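Local coordinates for uncharacterized protein (Bacteroides caccae, PDB 3NO2) that is of unknown function but folds as a six-bladed beta-propeller, a ring-shaped scaffold that in many other proteins carries a binding or active site near its central channel, at residues L7-G11 with S12-K16; T118-R122 with P123-F127. All blocks are in the same frame, centred on the assembly; numbering follows the deposited sequence. Where two conformers were deposited one is given.

Contact 1: residues L7-G11 with S12-K16; sequences LLVGG and SGWNK
Val9 meets the indole of Trp14 across a type II beta turn, Gly11 to Trp14, that joins strands 6-10 and 16-21 of one propeller blade. In this blade strand 270-274, from the C-terminal end of the chain, pairs with the N-terminal strand 6-10, the closure known in propellers as molecular velcro. Of the two valine methyls it is CG2, the one flanked by both N and C (chi1 -67° places CG1 anti to C), that approaches the tryptophan, lying 3.7 Å from CZ3. The methyl comes in at the edge of the six-membered ring, near its plane, so this is apolar packing against the rim rather than stacking. The CB of Trp14 already points toward the strand, and with CG anti to the backbone N (chi1 -169°) the ring lies along that direction, its CZ3 end at Val9. Carbonyl O of Lys16 sits over one indole face, 3.7 Å above the plane and nearer the ring's margin than its middle.

The turn itself is fastened by Trp14 N, which donates to Gly11 O over 3.1 Å. Gly13 suits the third position because its backbone takes positive phi (80°), which glycine adopts with least strain. Ser12, at the second position, turns its hydroxyl out of the turn to hydrogen-bond Glu38, and its carbonyl O receives Trp231 NE1; a citrate, probably from crystallisation, lies close to the serine side chain.

A water sits in the mouth of the turn and joins its two arms. It accepts a hydrogen bond from Gly11 N at 2.8 Å; with further acceptors nearby, its two protons may be shared among several, including Trp14 O at 2.9 Å and Lys16 O at 2.8 Å.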
loop_
_atom_site.group_PDB
_atom_site.type_symbol
_atom_site.label_atom_id
_atom_site.label_comp_id
_atom_site.label_asym_id
_atom_site.label_seq_id
_atom_site.Cartn_x
_atom_site.Cartn_y
_atom_site.Cartn_z
ATOM N N LEU A 7 10.750 8.833 -5.760
ATOM C CA LEU A 7 9.677 8.136 -5.043
ATOM C C LEU A 7 8.355 8.415 -5.709
ATOM O O LEU A 7 7.941 9.557 -5.844
ATOM C CB LEU A 7 9.616 8.582 -3.591
ATOM C CG LEU A 7 10.884 8.343 -2.800
ATOM C CD1 LEU A 7 10.833 9.142 -1.461
ATOM C CD2 LEU A 7 11.177 6.877 -2.554
ATOM N N LEU A 8 7.716 7.363 -6.156
ATOM C CA LEU A 8 6.348 7.403 -6.701
ATOM C C LEU A 8 5.388 7.339 -5.502
ATOM O O LEU A 8 5.532 6.458 -4.669
ATOM C CB LEU A 8 6.120 6.232 -7.652
ATOM C CG LEU A 8 4.744 6.039 -8.265
ATOM C CD1 LEU A 8 4.374 7.192 -9.203
ATOM C CD2 LEU A 8 4.649 4.674 -8.955
ATOM N N VAL A 9 4.446 8.243 -5.434
ATOM C CA VAL A 9 3.514 8.338 -4.275
ATOM C C VAL A 9 2.090 8.601 -4.758
ATOM O O VAL A 9 1.847 9.178 -5.836
ATOM C CB VAL A 9 3.918 9.443 -3.268
ATOM C CG1 VAL A 9 5.244 9.059 -2.579
ATOM C CG2 VAL A 9 4.027 10.846 -3.901
ATOM N N GLY A 10 1.145 8.249 -3.895
ATOM C CA GLY A 10 -0.234 8.556 -4.091
ATOM C C GLY A 10 -0.957 8.435 -2.769
ATOM O O GLY A 10 -0.356 8.028 -1.751
ATOM N N GLY A 11 -2.231 8.751 -2.721
ATOM C CA GLY A 11 -3.002 8.561 -1.509
ATOM C C GLY A 11 -4.438 8.901 -1.628
ATOM O O GLY A 11 -4.836 9.755 -2.450
ATOM N N SER A 12 -5.254 8.301 -0.759
ATOM C CA SER A 12 -6.653 8.590 -0.700
ATOM C C SER A 12 -6.821 10.068 -0.386
ATOM O O SER A 12 -6.158 10.605 0.517
ATOM C CB SER A 12 -7.280 7.738 0.389
ATOM O OG SER A 12 -8.662 8.000 0.478
ATOM N N GLY A 13 -7.756 10.737 -1.070
ATOM C CA GLY A 13 -8.003 12.161 -0.816
ATOM C C GLY A 13 -6.991 13.081 -1.484
ATOM O O GLY A 13 -7.026 14.302 -1.237
ATOM N N TRP A 14 -6.076 12.557 -2.289
ATOM C CA TRP A 14 -5.171 13.343 -3.126
ATOM C C TRP A 14 -5.469 12.976 -4.552
ATOM O O TRP A 14 -5.413 11.819 -4.951
ATOM C CB TRP A 14 -3.709 12.975 -2.840
ATOM C CG TRP A 14 -2.679 13.872 -3.435
ATOM C CD1 TRP A 14 -2.877 15.060 -4.090
ATOM C CD2 TRP A 14 -1.267 13.637 -3.469
ATOM N NE1 TRP A 14 -1.670 15.578 -4.519
ATOM C CE2 TRP A 14 -0.666 14.738 -4.115
ATOM C CE3 TRP A 14 -0.451 12.617 -2.979
ATOM C CZ2 TRP A 14 0.722 14.841 -4.294
ATOM C CZ3 TRP A 14 0.927 12.718 -3.191
ATOM C CH2 TRP A 14 1.482 13.830 -3.786
ATOM N N ASN A 15 -5.856 13.974 -5.340
ATOM C CA ASN A 15 -6.287 13.761 -6.721
ATOM C C ASN A 15 -5.210 13.709 -7.784
ATOM O O ASN A 15 -5.494 13.931 -8.976
ATOM C CB ASN A 15 -7.376 14.788 -7.091
ATOM C CG ASN A 15 -6.820 16.203 -7.248
ATOM O OD1 ASN A 15 -5.613 16.472 -7.094
ATOM N ND2 ASN A 15 -7.715 17.143 -7.585
ATOM N N LYS A 16 -3.978 13.406 -7.373
ATOM C CA LYS A 16 -2.810 13.231 -8.249
ATOM C C LYS A 16 -2.030 12.037 -7.760
ATOM O O LYS A 16 -2.024 11.753 -6.557
ATOM C CB LYS A 16 -1.842 14.440 -8.170
ATOM C CG LYS A 16 -2.434 15.783 -8.583
ATOM C CD LYS A 16 -2.956 15.823 -9.986
ATOM C CE LYS A 16 -3.521 17.245 -10.290
ATOM N NZ LYS A 16 -4.089 17.407 -11.668
HETATM O O HOH W 1 -3.306 9.805 -5.086
#

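Contact 2: residues T118-R122 with P123-F127; sequences TGIER and PHAQF
Thr118 OG1 lies against the amide of Gln126, 3.5 Å from its CD, in the connection that leads from strand 110-116 of one propeller blade to strand 131-132 of the next. The hydroxyl oxygen closes an ST turn by accepting from Ile120 N at 3.1 Å. Gly119 between them has positive phi (85°), where a CB would press on the preceding carbonyl O, so glycine suits the place. Ile120 takes part through its side chain and its carbonyl. Its branch methyl CG2, opposite to the backbone N, packs 3.7 Å from Ala125 CB, a small side chain that lets CG2 come close. Its carbonyl O accepts from Gln126 NE2 at 3.0 Å; the bond is fairly straight (159°) and lies in the carbonyl plane and close to the amide plane.

Arg122 precedes the 3-10 segment 123-125, and its O receives Ala125 N at 2.9 Å; Pro123, with no N-H to offer, fits the first turn. The arginine chain, extended from CG to NE, runs beside His124 in the same direction. His124 CB lies over the centre of one guanidinium face of Arg122, 3.5 Å from its plane, while the guanidinium and imidazole planes stand 38° apart, which is no parallel stack.

The chemistry implies two tasks. Gln126, whose OE1 takes bonds from Ser99 OG and Gly96 N, uses its buried amide to tie the loop to the preceding blade. His124, held by Glu78 through ND1, directs NE2 to a citrate probably from crystallisation, consistent with a pocket that could receive a carboxylate.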
loop_
_atom_site.group_PDB
_atom_site.type_symbol
_atom_site.label_atom_id
_atom_site.label_comp_id
_atom_site.label_asym_id
_atom_site.label_seq_id
_atom_site.Cartn_x
_atom_site.Cartn_y
_atom_site.Cartn_z
ATOM N N THR A 118 -15.339 -12.497 1.800
ATOM C CA THR A 118 -14.881 -12.093 3.117
ATOM C C THR A 118 -15.963 -12.117 4.163
ATOM O O THR A 118 -15.644 -12.095 5.354
ATOM C CB THR A 118 -14.328 -10.650 3.105
ATOM O OG1 THR A 118 -15.340 -9.721 2.673
ATOM C CG2 THR A 118 -13.068 -10.543 2.205
ATOM N N GLY A 119 -17.197 -12.037 3.736
ATOM C CA GLY A 119 -18.310 -11.882 4.694
ATOM C C GLY A 119 -18.557 -10.423 5.083
ATOM O O GLY A 119 -19.522 -10.127 5.815
ATOM N N ILE A 120 -17.765 -9.486 4.583
ATOM C CA ILE A 120 -17.861 -8.065 4.942
ATOM C C ILE A 120 -18.694 -7.370 3.877
ATOM O O ILE A 120 -18.305 -7.327 2.706
ATOM C CB ILE A 120 -16.465 -7.446 5.039
ATOM C CG1 ILE A 120 -15.697 -8.078 6.189
ATOM C CG2 ILE A 120 -16.526 -5.934 5.172
ATOM C CD1 ILE A 120 -14.175 -7.796 6.152
ATOM N N GLU A 121 -19.846 -6.834 4.256
ATOM C CA GLU A 121 -20.823 -6.337 3.295
ATOM C C GLU A 121 -20.317 -5.168 2.430
ATOM O O GLU A 121 -20.391 -5.231 1.193
ATOM C CB GLU A 121 -22.136 -6.003 4.017
ATOM C CG GLU A 121 -23.189 -5.370 3.096
ATOM C CD GLU A 121 -24.644 -5.491 3.605
ATOM O OE1 GLU A 121 -24.889 -6.081 4.660
ATOM O OE2 GLU A 121 -25.515 -5.023 2.885
ATOM N N ARG A 122 -19.781 -4.117 3.030
ATOM C CA ARG A 122 -19.311 -2.973 2.251
ATOM C C ARG A 122 -17.948 -3.231 1.654
ATOM O O ARG A 122 -16.992 -3.487 2.380
ATOM C CB ARG A 122 -19.264 -1.712 3.086
ATOM C CG ARG A 122 -19.179 -0.464 2.186
ATOM C CD ARG A 122 -19.246 0.862 2.843
ATOM N NE ARG A 122 -19.086 1.884 1.802
ATOM C CZ ARG A 122 -18.380 2.977 1.927
ATOM N NH1 ARG A 122 -17.833 3.339 3.055
ATOM N NH2 ARG A 122 -18.196 3.742 0.838
ATOM N N PRO A 123 -17.818 -3.157 0.322
ATOM C CA PRO A 123 -16.484 -3.396 -0.268
ATOM C C PRO A 123 -15.416 -2.488 0.326
ATOM O O PRO A 123 -14.281 -2.902 0.585
ATOM C CB PRO A 123 -16.727 -3.143 -1.764
ATOM C CG PRO A 123 -18.139 -3.594 -1.969
ATOM C CD PRO A 123 -18.859 -3.077 -0.733
ATOM N N HIS A 124 -15.757 -1.239 0.632
ATOM C CA HIS A 124 -14.798 -0.320 1.165
ATOM C C HIS A 124 -14.228 -0.789 2.531
ATOM O O HIS A 124 -13.159 -0.342 2.906
ATOM C CB HIS A 124 -15.439 1.081 1.362
ATOM C CG HIS A 124 -14.483 2.199 1.427
ATOM N ND1 HIS A 124 -13.651 2.521 0.378
ATOM C CD2 HIS A 124 -14.271 3.145 2.373
ATOM C CE1 HIS A 124 -12.957 3.604 0.689
ATOM N NE2 HIS A 124 -13.330 4.022 1.892
ATOM N N ALA A 125 -14.974 -1.602 3.270
ATOM C CA ALA A 125 -14.567 -2.101 4.567
ATOM C C ALA A 125 -13.774 -3.384 4.500
ATOM O O ALA A 125 -13.510 -3.998 5.542
ATOM C CB ALA A 125 -15.824 -2.279 5.480
ATOM N N GLN A 126 -13.414 -3.828 3.301
ATOM C CA GLN A 126 -12.612 -5.035 3.090
ATOM C C GLN A 126 -11.124 -4.698 3.163
ATOM O O GLN A 126 -10.597 -4.440 4.246
ATOM C CB GLN A 126 -13.015 -5.765 1.808
ATOM C CG GLN A 126 -14.468 -6.280 1.880
ATOM C CD GLN A 126 -14.957 -6.897 0.588
ATOM O OE1 GLN A 126 -14.191 -7.100 -0.355
ATOM N NE2 GLN A 126 -16.266 -7.185 0.519
ATOM N N PHE A 127 -10.418 -4.660 2.033
ATOM C CA PHE A 127 -8.970 -4.520 2.048
ATOM C C PHE A 127 -8.506 -3.321 1.254
ATOM O O PHE A 127 -9.243 -2.680 0.479
ATOM C CB PHE A 127 -8.296 -5.781 1.524
ATOM C CG PHE A 127 -8.756 -6.206 0.155
ATOM C CD1 PHE A 127 -8.247 -5.625 -1.001
ATOM C CD2 PHE A 127 -9.759 -7.167 0.027
ATOM C CE1 PHE A 127 -8.688 -6.073 -2.267
ATOM C CE2 PHE A 127 -10.165 -7.594 -1.220
ATOM C CZ PHE A 127 -9.624 -7.039 -2.325
#

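Overall arrangement
From the N terminus the chain first meets contact 1, where residues 7-16 form the hairpin connection between strands 6-10 and 16-21, in the blade that also takes in the C-terminal strand 270-274. Contact 2, residues 118-127, comes later and shapes the passage from the blade ending in strand 110-116 to the one beginning with strand 131-132. The two are in series and neither nest nor cross. The centres of contact 1 and contact 2 are about 23 Å apart. The nearest atoms of contact 1 and contact 2 are about 6 Å apart, without touching. Glu38 links them indirectly, bonded to Ser12 of the first and touching His124 of the second, and both of these side chains lie beside bound citrate.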